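Long-range contacts in EmrA (Aquifex aeolicus, PDB 4TKO), which serves as the periplasmic adaptor of a major facilitator superfamily multidrug efflux pump and probably helps carry xenobiotics out across the cell envelope: residues L20-F25 and A247-N252; G29-V34 and D239-G244; D40-G45 and G228-R233; E46-L51 and L222-D227. All coordinates share one frame; numbering follows the deposited sequence.

Interaction 1: L20-F25 and A247-N252; sequences LSYLSF and AFALVN
The Tyr-22 ring slants past Ala-249, whose CB lies 4.1 Å from Tyr-22 CD1, while one face of the same ring carries Leu-20 CD1 3.7 Å above its plane and displaced toward the rim. Leu-20 owes this reach to chi1 of 59°, with CG set between its backbone N and carbonyl carbon; its CB meanwhile rests 3.8 Å from Val-251 CG2. Leu-20, Tyr-22, Ala-249 and Val-251 thus share one sheet face. The Phe-25 ring likewise meets Ala-247 CB obliquely, through CE1 at 4.2 Å. On the face opposite Tyr-22, Leu-23 CD1 approaches Leu-250 CD2 loosely at 4.3 Å. The strands run antiparallel: Ser-21 and Leu-250 exchange two backbone hydrogen bonds, and Leu-250 N reaches Ser-21 O at 2.7 Å. Farther along, Leu-23 N bonds Phe-248 O while Leu-23 O takes Ala-247 N, so that two residues oppose one in a classic beta bulge. The pair belongs to the barrel-sandwich hybrid (lipoyl-like) domain at the base of the helical hairpin. Strand 246-251 also pairs with strand 228-233. Leu-23 and Phe-248 pack inward on Leu-48 of strand 47-51, Phe-248 also touches Leu-222 and Val-230, and Phe-226 covers Ser-21 and Leu-250.

Interaction 2: G29-V34 and D239-G244; sequences GKVIEV and DVVRAG
Gly-29 and Val-241 form an antiparallel hydrogen-bonded pair, followed by the non-hydrogen-bonded pair of Lys-30 with Val-240, and a third backbone hydrogen bond runs from Val-31 N to Asp-239 O. Within the first pair Val-241 N meets Gly-29 O at 3.0 Å, whereas the return bond from Gly-29 N to Val-241 O is longer, 3.2 Å. Val-31 N reaches Asp-239 O at 2.9 Å. That oxygen is also overlaid by Val-31 CG2 at 3.6 Å, and the CA of Lys-30 adds a CH...O contact to it. With CG1 of Val-31 opposite its backbone N (chi1 178°), CG2 is the branch beside the N, and it comes within 4.1 Å of Val-241 CG1, the two valines crossing obliquely on the buried face. On the outer face Val-240 CG1 lies against Gly-29 O at 3.8 Å, and the bent Lys-30 chain brings NZ only loosely near Val-240 CG2. Asp-239 OD2 is hydrogen-bonded to Ser-236 N. Strand 240-241 is the edge of a four-stranded antiparallel sheet, one of the two sheets of the barrel-sandwich hybrid domain; strand 29-34 separates it from strand 47-51, against which Ile-32 and Glu-33 make a bulge opposite Lys-50. Val-31 and Val-241 both pack on Leu-51 and Ile-235, and Val-241 also touches Phe-25.

Interaction 3: D40-G45 and G228-R233; sequences DYVKRG and GVVAKR
Tyr-41 and Val-229 face each other as an antiparallel non-hydrogen-bonded pair, flanked by the backbone bonds that join the segments. Val-42 and Gly-228 bond in both directions: Val-42 N reaches Gly-228 O at 2.8 Å, and Gly-228 N reaches Val-42 O at 3.0 Å. Beyond the tyrosine, Val-230 N donates to Asp-40 O at 2.8 Å. Weaker CH...O contacts reinforce these, from Val-229 CA to Asp-40 O and from Tyr-41 CA to Gly-228 O. Among the side chains, the Tyr-41 ring is swung over the partner strand by a first torsion of -171°, which places CG opposite the backbone N. One ring face consequently covers Gly-228 O, 3.6 Å from the ring plane toward its rim, and Val-229 CG1 meets the ring edge near CD1. The other sheet face is aliphatic: Val-42 CG2 sits 3.4 Å from Gly-228 O and faces Val-230 CG2 at 4.4 Å. The polar end of Asp-40 is tied outside the pairing, OD2 accepting a hydrogen bond from the amide N of Asp-37. Inward, Val-42 packs on Leu-250. The pairing belongs to the barrel-sandwich hybrid (lipoyl-like) domain of membrane fusion proteins, in which the segments before and after the helical hairpin meet to close the domain.

Interaction 4: E46-L51 and L222-D227; sequences EALAKL and LIAPFD
Leu-48 lies along the Leu-222 peptide, its CB 3.7 Å from Leu-222 O, and spreads its two methyls over the partner segment. CD2 touches Ala-224 CB at 4.1 Å, and CD1 stands off Leu-222 CG at 4.3 Å. A chi1 of -49° places CG beside the backbone N, and Leu-48 N donates to the same Leu-222 O at 2.8 Å. Leu-222 answers with its own CB 3.7 Å from Ala-49 O, and Leu-222 N reaches Ala-49 O at 3.0 Å in a bent bond. Here the antiparallel pairing of strands 47-51 and 221-223 belongs to the barrel-sandwich hybrid domain, on the side where the chain returns from the long helical hairpin. Both leucines face its interior, Leu-48 packing on Val-42 and Leu-222 on Phe-25 and Ala-247. Ile-223 turns to the opposite face: its CB approaches Glu-46 O at 3.5 Å, but the rest of the chain leads away from strand 47-51. Ala-224 N bonds that same carbonyl at 2.8 Å. The Glu-46 side chain likewise leaves the partner segment, OE2 forming a salt bridge with Lys-36 and OE1 accepting the amide of Lys-43.

All four contacts build one small domain, with 138 helical residues of the hairpin between the partners of each. Interactions 1 and 3 are the more buried and belong to one sheet, joined where strand 246-251 pairs with 228-233; interactions 2 and 4 share the other, through strands 29-34 and 47-51, and are partly exposed. Leu-23, Leu-48, Leu-222, Phe-25 and Phe-248 fill the space between, linking interactions 1 and 4. Interactions 2 and 3 resemble each other, each pairing a glycine with a valine and an aspartate carbonyl with a valine amide, consistent with the quasi-twofold halves of lipoyl-like domains. Tyrosines join in 1 and 3, whereas side-chain packing across 2 and 4 is between aliphatic groups.

Interaction 1: L20-F25 and A247-N252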
# COMPACT_ATOMS: atom_id res chain seq x y z
N LEU A 20 -5.27 19.40 -32.27
CA LEU A 20 -5.05 17.96 -32.23
C LEU A 20 -4.13 17.61 -31.06
O LEU A 20 -3.49 18.49 -30.48
CB LEU A 20 -4.46 17.45 -33.55
CG LEU A 20 -3.13 18.01 -34.04
CD1 LEU A 20 -1.96 17.50 -33.21
CD2 LEU A 20 -2.93 17.66 -35.50
N SER A 21 -4.08 16.33 -30.70
CA SER A 21 -3.30 15.87 -29.56
C SER A 21 -2.42 14.72 -29.93
O SER A 21 -2.83 13.84 -30.68
CB SER A 21 -4.21 15.47 -28.41
OG SER A 21 -5.07 16.55 -28.15
N TYR A 22 -1.21 14.73 -29.40
CA TYR A 22 -0.26 13.67 -29.68
C TYR A 22 -0.40 12.61 -28.60
O TYR A 22 -0.53 12.95 -27.44
CB TYR A 22 1.17 14.25 -29.77
CG TYR A 22 1.35 15.24 -30.91
CD1 TYR A 22 1.43 14.80 -32.23
CD2 TYR A 22 1.44 16.60 -30.68
CE1 TYR A 22 1.57 15.69 -33.27
CE2 TYR A 22 1.62 17.50 -31.71
CZ TYR A 22 1.66 17.05 -33.01
OH TYR A 22 1.81 17.94 -34.06
N LEU A 23 -0.44 11.33 -28.99
CA LEU A 23 -0.52 10.23 -28.03
C LEU A 23 0.78 9.48 -27.93
O LEU A 23 1.48 9.29 -28.92
CB LEU A 23 -1.63 9.25 -28.39
CG LEU A 23 -2.96 9.91 -28.70
CD1 LEU A 23 -3.99 8.86 -29.02
CD2 LEU A 23 -3.36 10.77 -27.52
N SER A 24 1.09 9.01 -26.74
CA SER A 24 2.33 8.31 -26.52
C SER A 24 2.11 7.15 -25.54
O SER A 24 1.10 7.10 -24.86
CB SER A 24 3.37 9.29 -26.00
OG SER A 24 3.09 9.61 -24.65
N PHE A 25 3.05 6.21 -25.49
CA PHE A 25 3.08 5.20 -24.44
C PHE A 25 3.76 5.80 -23.21
O PHE A 25 4.65 6.65 -23.34
CB PHE A 25 3.84 3.94 -24.90
CG PHE A 25 3.20 3.21 -26.07
CD1 PHE A 25 3.44 3.61 -27.37
CD2 PHE A 25 2.38 2.10 -25.86
CE1 PHE A 25 2.86 2.95 -28.44
CE2 PHE A 25 1.80 1.43 -26.92
CZ PHE A 25 2.04 1.85 -28.21
N ALA A 247 3.04 8.64 -30.97
CA ALA A 247 2.66 7.47 -31.75
C ALA A 247 1.55 7.82 -32.75
O ALA A 247 1.63 7.42 -33.92
CB ALA A 247 2.22 6.35 -30.81
N PHE A 248 0.52 8.53 -32.29
CA PHE A 248 -0.53 9.04 -33.17
C PHE A 248 -0.82 10.49 -32.87
O PHE A 248 -0.45 11.02 -31.81
CB PHE A 248 -1.85 8.26 -33.03
CG PHE A 248 -1.71 6.78 -33.21
CD1 PHE A 248 -1.22 5.99 -32.19
CD2 PHE A 248 -2.09 6.18 -34.40
CE1 PHE A 248 -1.09 4.63 -32.36
CE2 PHE A 248 -1.97 4.82 -34.57
CZ PHE A 248 -1.47 4.04 -33.55
N ALA A 249 -1.52 11.13 -33.80
CA ALA A 249 -2.19 12.39 -33.52
C ALA A 249 -3.71 12.18 -33.56
O ALA A 249 -4.23 11.58 -34.50
CB ALA A 249 -1.76 13.44 -34.49
N LEU A 250 -4.41 12.65 -32.54
CA LEU A 250 -5.85 12.51 -32.48
C LEU A 250 -6.53 13.86 -32.56
O LEU A 250 -6.15 14.79 -31.85
CB LEU A 250 -6.28 11.81 -31.20
CG LEU A 250 -7.54 10.97 -31.34
CD1 LEU A 250 -7.34 9.92 -32.40
CD2 LEU A 250 -7.87 10.32 -30.02
N VAL A 251 -7.53 13.96 -33.43
CA VAL A 251 -8.24 15.20 -33.63
C VAL A 251 -9.62 15.13 -32.98
O VAL A 251 -10.37 14.17 -33.18
CB VAL A 251 -8.39 15.52 -35.13
CG1 VAL A 251 -9.35 16.72 -35.35
CG2 VAL A 251 -7.03 15.79 -35.73
N ASN A 252 -9.92 16.13 -32.18
CA ASN A 252 -11.24 16.27 -31.63
C ASN A 252 -12.13 16.81 -32.73
O ASN A 252 -11.90 17.89 -33.25
CB ASN A 252 -11.20 17.19 -30.41
CG ASN A 252 -12.57 17.73 -30.03
OD1 ASN A 252 -13.60 17.22 -30.47
ND2 ASN A 252 -12.57 18.76 -29.21

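Interaction 2: G29-V34 and D239-G244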
# COMPACT_ATOMS: atom_id res chain seq x y z
N GLY A 29 9.25 0.52 -25.38
CA GLY A 29 9.12 -0.86 -25.79
C GLY A 29 9.06 -1.00 -27.29
O GLY A 29 9.19 -0.01 -28.01
N LYS A 30 8.86 -2.23 -27.76
CA LYS A 30 8.80 -2.56 -29.18
C LYS A 30 7.35 -2.68 -29.62
O LYS A 30 6.60 -3.49 -29.06
CB LYS A 30 9.54 -3.88 -29.49
CG LYS A 30 9.62 -4.20 -30.97
CD LYS A 30 10.30 -5.53 -31.27
CE LYS A 30 11.31 -5.39 -32.39
NZ LYS A 30 12.66 -5.02 -31.83
N VAL A 31 6.95 -1.88 -30.60
CA VAL A 31 5.58 -1.99 -31.10
C VAL A 31 5.37 -3.34 -31.75
O VAL A 31 6.13 -3.72 -32.64
CB VAL A 31 5.24 -0.91 -32.13
CG1 VAL A 31 3.82 -1.12 -32.63
CG2 VAL A 31 5.42 0.46 -31.54
N ILE A 32 4.35 -4.07 -31.33
CA ILE A 32 4.09 -5.36 -31.98
C ILE A 32 2.75 -5.47 -32.70
O ILE A 32 2.53 -6.42 -33.44
CB ILE A 32 4.19 -6.52 -30.98
CG1 ILE A 32 3.12 -6.42 -29.90
CG2 ILE A 32 5.58 -6.59 -30.41
CD1 ILE A 32 3.18 -7.56 -28.93
N GLU A 33 1.86 -4.51 -32.48
CA GLU A 33 0.53 -4.50 -33.09
C GLU A 33 0.01 -3.08 -33.26
O GLU A 33 0.14 -2.25 -32.36
CB GLU A 33 -0.46 -5.31 -32.26
CG GLU A 33 -0.09 -6.76 -32.08
CD GLU A 33 -0.23 -7.54 -33.36
OE1 GLU A 33 -0.81 -7.00 -34.34
OE2 GLU A 33 0.24 -8.70 -33.40
N VAL A 34 -0.59 -2.81 -34.41
CA VAL A 34 -1.25 -1.53 -34.65
C VAL A 34 -2.71 -1.75 -35.01
O VAL A 34 -3.03 -2.36 -36.02
CB VAL A 34 -0.56 -0.75 -35.77
CG1 VAL A 34 -1.20 0.61 -35.94
CG2 VAL A 34 0.91 -0.59 -35.45
N ASP A 239 8.85 -0.99 -34.61
CA ASP A 239 9.61 0.20 -34.21
C ASP A 239 9.84 0.18 -32.69
O ASP A 239 8.97 -0.27 -31.93
CB ASP A 239 8.87 1.48 -34.63
CG ASP A 239 8.79 1.66 -36.17
OD1 ASP A 239 9.58 1.03 -36.92
OD2 ASP A 239 7.95 2.47 -36.63
N VAL A 240 11.02 0.62 -32.24
CA VAL A 240 11.23 0.78 -30.79
C VAL A 240 10.90 2.21 -30.41
O VAL A 240 11.55 3.14 -30.86
CB VAL A 240 12.68 0.50 -30.32
CG1 VAL A 240 12.81 0.88 -28.86
CG2 VAL A 240 13.06 -0.93 -30.47
N VAL A 241 9.89 2.39 -29.58
CA VAL A 241 9.57 3.74 -29.15
C VAL A 241 10.03 4.00 -27.72
O VAL A 241 10.30 3.07 -26.94
CB VAL A 241 8.07 4.02 -29.23
CG1 VAL A 241 7.58 3.77 -30.62
CG2 VAL A 241 7.32 3.13 -28.25
N ARG A 242 10.03 5.26 -27.35
CA ARG A 242 10.34 5.65 -26.01
C ARG A 242 9.14 6.17 -25.31
O ARG A 242 8.19 6.51 -25.90
CB ARG A 242 11.35 6.74 -26.06
CG ARG A 242 12.69 6.26 -26.50
CD ARG A 242 13.56 7.44 -26.76
NE ARG A 242 14.94 7.05 -26.75
CZ ARG A 242 15.86 7.66 -27.47
NH1 ARG A 242 15.51 8.67 -28.23
NH2 ARG A 242 17.11 7.27 -27.43
N ALA A 243 9.19 6.21 -24.01
CA ALA A 243 8.11 6.80 -23.23
C ALA A 243 7.89 8.25 -23.63
O ALA A 243 8.84 9.05 -23.68
CB ALA A 243 8.40 6.72 -21.80
N GLY A 244 6.63 8.58 -23.93
CA GLY A 244 6.22 9.93 -24.25
C GLY A 244 6.45 10.36 -25.67
O GLY A 244 6.05 11.45 -26.06

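Interaction 3: D40-G45 and G228-R233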
# COMPACT_ATOMS: atom_id res chain seq x y z
N ASP A 40 -8.85 6.65 -39.11
CA ASP A 40 -9.84 5.94 -38.29
C ASP A 40 -10.49 6.86 -37.27
O ASP A 40 -9.82 7.70 -36.67
CB ASP A 40 -9.22 4.74 -37.58
CG ASP A 40 -8.92 3.61 -38.53
OD1 ASP A 40 -9.47 3.64 -39.65
OD2 ASP A 40 -8.14 2.69 -38.16
N TYR A 41 -11.80 6.68 -37.09
CA TYR A 41 -12.50 7.27 -35.96
C TYR A 41 -12.36 6.32 -34.78
O TYR A 41 -12.50 5.10 -34.94
CB TYR A 41 -13.97 7.52 -36.26
CG TYR A 41 -14.68 8.33 -35.20
CD1 TYR A 41 -14.63 9.72 -35.21
CD2 TYR A 41 -15.38 7.70 -34.18
CE1 TYR A 41 -15.27 10.46 -34.23
CE2 TYR A 41 -16.03 8.44 -33.20
CZ TYR A 41 -15.97 9.82 -33.23
OH TYR A 41 -16.62 10.55 -32.25
N VAL A 42 -12.06 6.87 -33.61
CA VAL A 42 -11.87 6.02 -32.45
C VAL A 42 -12.57 6.57 -31.23
O VAL A 42 -12.66 7.78 -31.01
CB VAL A 42 -10.38 5.79 -32.11
CG1 VAL A 42 -9.79 4.77 -33.07
CG2 VAL A 42 -9.62 7.09 -32.17
N LYS A 43 -13.09 5.63 -30.45
CA LYS A 43 -13.90 5.94 -29.29
C LYS A 43 -12.99 5.91 -28.06
O LYS A 43 -12.09 5.06 -27.96
CB LYS A 43 -15.05 4.93 -29.17
CG LYS A 43 -16.35 5.50 -28.61
CD LYS A 43 -17.12 6.34 -29.63
CE LYS A 43 -18.43 6.86 -29.02
NZ LYS A 43 -19.34 7.51 -30.03
N ARG A 44 -13.20 6.87 -27.17
CA ARG A 44 -12.48 6.92 -25.90
C ARG A 44 -12.41 5.54 -25.26
O ARG A 44 -13.43 4.96 -24.92
CB ARG A 44 -13.14 7.91 -24.96
CG ARG A 44 -12.67 7.82 -23.54
CD ARG A 44 -13.17 8.99 -22.68
NE ARG A 44 -14.62 9.00 -22.48
CZ ARG A 44 -15.26 8.14 -21.69
NH1 ARG A 44 -14.58 7.19 -21.06
NH2 ARG A 44 -16.58 8.21 -21.55
N GLY A 45 -11.20 5.01 -25.12
CA GLY A 45 -11.00 3.73 -24.49
C GLY A 45 -10.47 2.67 -25.43
O GLY A 45 -9.90 1.68 -24.99
N GLY A 228 -12.24 10.72 -31.20
CA GLY A 228 -11.54 11.53 -32.18
C GLY A 228 -11.14 10.76 -33.42
O GLY A 228 -11.45 9.56 -33.52
N VAL A 229 -10.47 11.42 -34.36
CA VAL A 229 -10.04 10.71 -35.56
C VAL A 229 -8.52 10.75 -35.66
O VAL A 229 -7.88 11.75 -35.29
CB VAL A 229 -10.69 11.30 -36.84
CG1 VAL A 229 -12.15 11.59 -36.58
CG2 VAL A 229 -10.02 12.57 -37.25
N VAL A 230 -7.94 9.67 -36.17
CA VAL A 230 -6.50 9.57 -36.24
C VAL A 230 -5.97 10.41 -37.37
O VAL A 230 -6.14 10.09 -38.54
CB VAL A 230 -6.03 8.12 -36.41
CG1 VAL A 230 -4.53 8.08 -36.39
CG2 VAL A 230 -6.58 7.28 -35.30
N ALA A 231 -5.31 11.50 -36.99
CA ALA A 231 -4.81 12.49 -37.92
C ALA A 231 -3.44 12.12 -38.48
O ALA A 231 -3.10 12.53 -39.60
CB ALA A 231 -4.74 13.85 -37.23
N LYS A 232 -2.66 11.36 -37.71
CA LYS A 232 -1.34 10.91 -38.12
C LYS A 232 -0.96 9.63 -37.38
O LYS A 232 -1.41 9.40 -36.25
CB LYS A 232 -0.27 11.99 -37.87
CG LYS A 232 -0.48 13.28 -38.67
CD LYS A 232 0.70 13.58 -39.61
CE LYS A 232 0.30 14.56 -40.74
NZ LYS A 232 -0.33 13.84 -41.90
N ARG A 233 -0.15 8.80 -38.02
CA ARG A 233 0.41 7.63 -37.36
C ARG A 233 1.92 7.60 -37.55
O ARG A 233 2.41 7.52 -38.67
CB ARG A 233 -0.20 6.33 -37.89
CG ARG A 233 0.53 5.11 -37.39
CD ARG A 233 -0.29 3.85 -37.52
NE ARG A 233 -0.33 3.38 -38.90
CZ ARG A 233 0.63 2.68 -39.49
NH1 ARG A 233 1.72 2.35 -38.81
NH2 ARG A 233 0.50 2.32 -40.76

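Interaction 4: E46-L51 and L222-D227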
# COMPACT_ATOMS: atom_id res chain seq x y z
N GLU A 46 -10.68 2.86 -26.73
CA GLU A 46 -10.20 1.90 -27.73
C GLU A 46 -8.69 1.77 -27.70
O GLU A 46 -7.97 2.75 -27.45
CB GLU A 46 -10.63 2.32 -29.14
CG GLU A 46 -12.13 2.29 -29.41
CD GLU A 46 -12.45 2.23 -30.89
OE1 GLU A 46 -13.27 3.06 -31.35
OE2 GLU A 46 -11.91 1.36 -31.61
N ALA A 47 -8.21 0.56 -27.96
CA ALA A 47 -6.77 0.35 -28.15
C ALA A 47 -6.38 0.80 -29.53
O ALA A 47 -7.07 0.52 -30.51
CB ALA A 47 -6.39 -1.10 -27.94
N LEU A 48 -5.25 1.50 -29.62
CA LEU A 48 -4.75 1.98 -30.89
C LEU A 48 -3.56 1.16 -31.29
O LEU A 48 -3.37 0.90 -32.48
CB LEU A 48 -4.37 3.46 -30.80
CG LEU A 48 -5.42 4.38 -30.17
CD1 LEU A 48 -4.87 5.77 -30.01
CD2 LEU A 48 -6.70 4.43 -31.01
N ALA A 49 -2.77 0.75 -30.31
CA ALA A 49 -1.55 0.01 -30.58
C ALA A 49 -1.04 -0.68 -29.33
O ALA A 49 -1.54 -0.42 -28.24
CB ALA A 49 -0.51 0.92 -31.12
N LYS A 50 -0.04 -1.54 -29.47
CA LYS A 50 0.37 -2.34 -28.33
C LYS A 50 1.86 -2.64 -28.39
O LYS A 50 2.42 -2.87 -29.46
CB LYS A 50 -0.45 -3.63 -28.29
CG LYS A 50 0.02 -4.68 -27.31
CD LYS A 50 -0.11 -6.07 -27.93
CE LYS A 50 -0.61 -7.08 -26.91
NZ LYS A 50 -2.05 -6.87 -26.59
N LEU A 51 2.51 -2.62 -27.22
CA LEU A 51 3.92 -2.97 -27.12
C LEU A 51 4.11 -4.41 -26.64
O LEU A 51 3.23 -5.00 -26.03
CB LEU A 51 4.64 -2.01 -26.18
CG LEU A 51 4.61 -0.50 -26.50
CD1 LEU A 51 5.38 0.31 -25.46
CD2 LEU A 51 5.17 -0.21 -27.89
N LEU A 222 -1.61 1.26 -25.73
CA LEU A 222 -2.01 2.64 -25.98
C LEU A 222 -3.51 2.79 -26.22
O LEU A 222 -4.00 2.43 -27.29
CB LEU A 222 -1.23 3.16 -27.19
CG LEU A 222 -1.52 4.59 -27.60
CD1 LEU A 222 -1.43 5.53 -26.41
CD2 LEU A 222 -0.55 5.01 -28.67
N ILE A 223 -4.25 3.33 -25.26
CA ILE A 223 -5.69 3.50 -25.47
C ILE A 223 -6.02 4.96 -25.68
O ILE A 223 -5.27 5.83 -25.24
CB ILE A 223 -6.53 2.94 -24.29
CG1 ILE A 223 -6.50 3.86 -23.09
CG2 ILE A 223 -6.07 1.55 -23.91
CD1 ILE A 223 -7.40 3.40 -21.97
N ALA A 224 -7.14 5.22 -26.35
CA ALA A 224 -7.51 6.59 -26.73
C ALA A 224 -8.14 7.35 -25.57
O ALA A 224 -9.08 6.87 -24.94
CB ALA A 224 -8.44 6.57 -27.92
N PRO A 225 -7.62 8.56 -25.30
CA PRO A 225 -8.02 9.43 -24.18
C PRO A 225 -9.34 10.15 -24.41
O PRO A 225 -9.97 10.62 -23.46
CB PRO A 225 -6.88 10.44 -24.10
CG PRO A 225 -6.38 10.54 -25.52
CD PRO A 225 -6.52 9.14 -26.09
N PHE A 226 -9.76 10.24 -25.67
CA PHE A 226 -11.03 10.86 -25.98
C PHE A 226 -11.51 10.35 -27.34
O PHE A 226 -10.75 9.67 -28.04
CB PHE A 226 -10.91 12.39 -25.95
CG PHE A 226 -9.84 12.96 -26.83
CD1 PHE A 226 -10.08 13.14 -28.20
CD2 PHE A 226 -8.61 13.33 -26.31
CE1 PHE A 226 -9.09 13.67 -29.04
CE2 PHE A 226 -7.62 13.86 -27.14
CZ PHE A 226 -7.86 14.04 -28.50
N ASP A 227 -12.76 10.63 -27.69
CA ASP A 227 -13.28 10.32 -29.04
C ASP A 227 -12.60 11.23 -30.03
O ASP A 227 -12.41 12.41 -29.75
CB ASP A 227 -14.80 10.50 -29.11
CG ASP A 227 -15.55 9.73 -28.04
OD1 ASP A 227 -15.57 8.48 -28.12
OD2 ASP A 227 -16.12 10.36 -27.12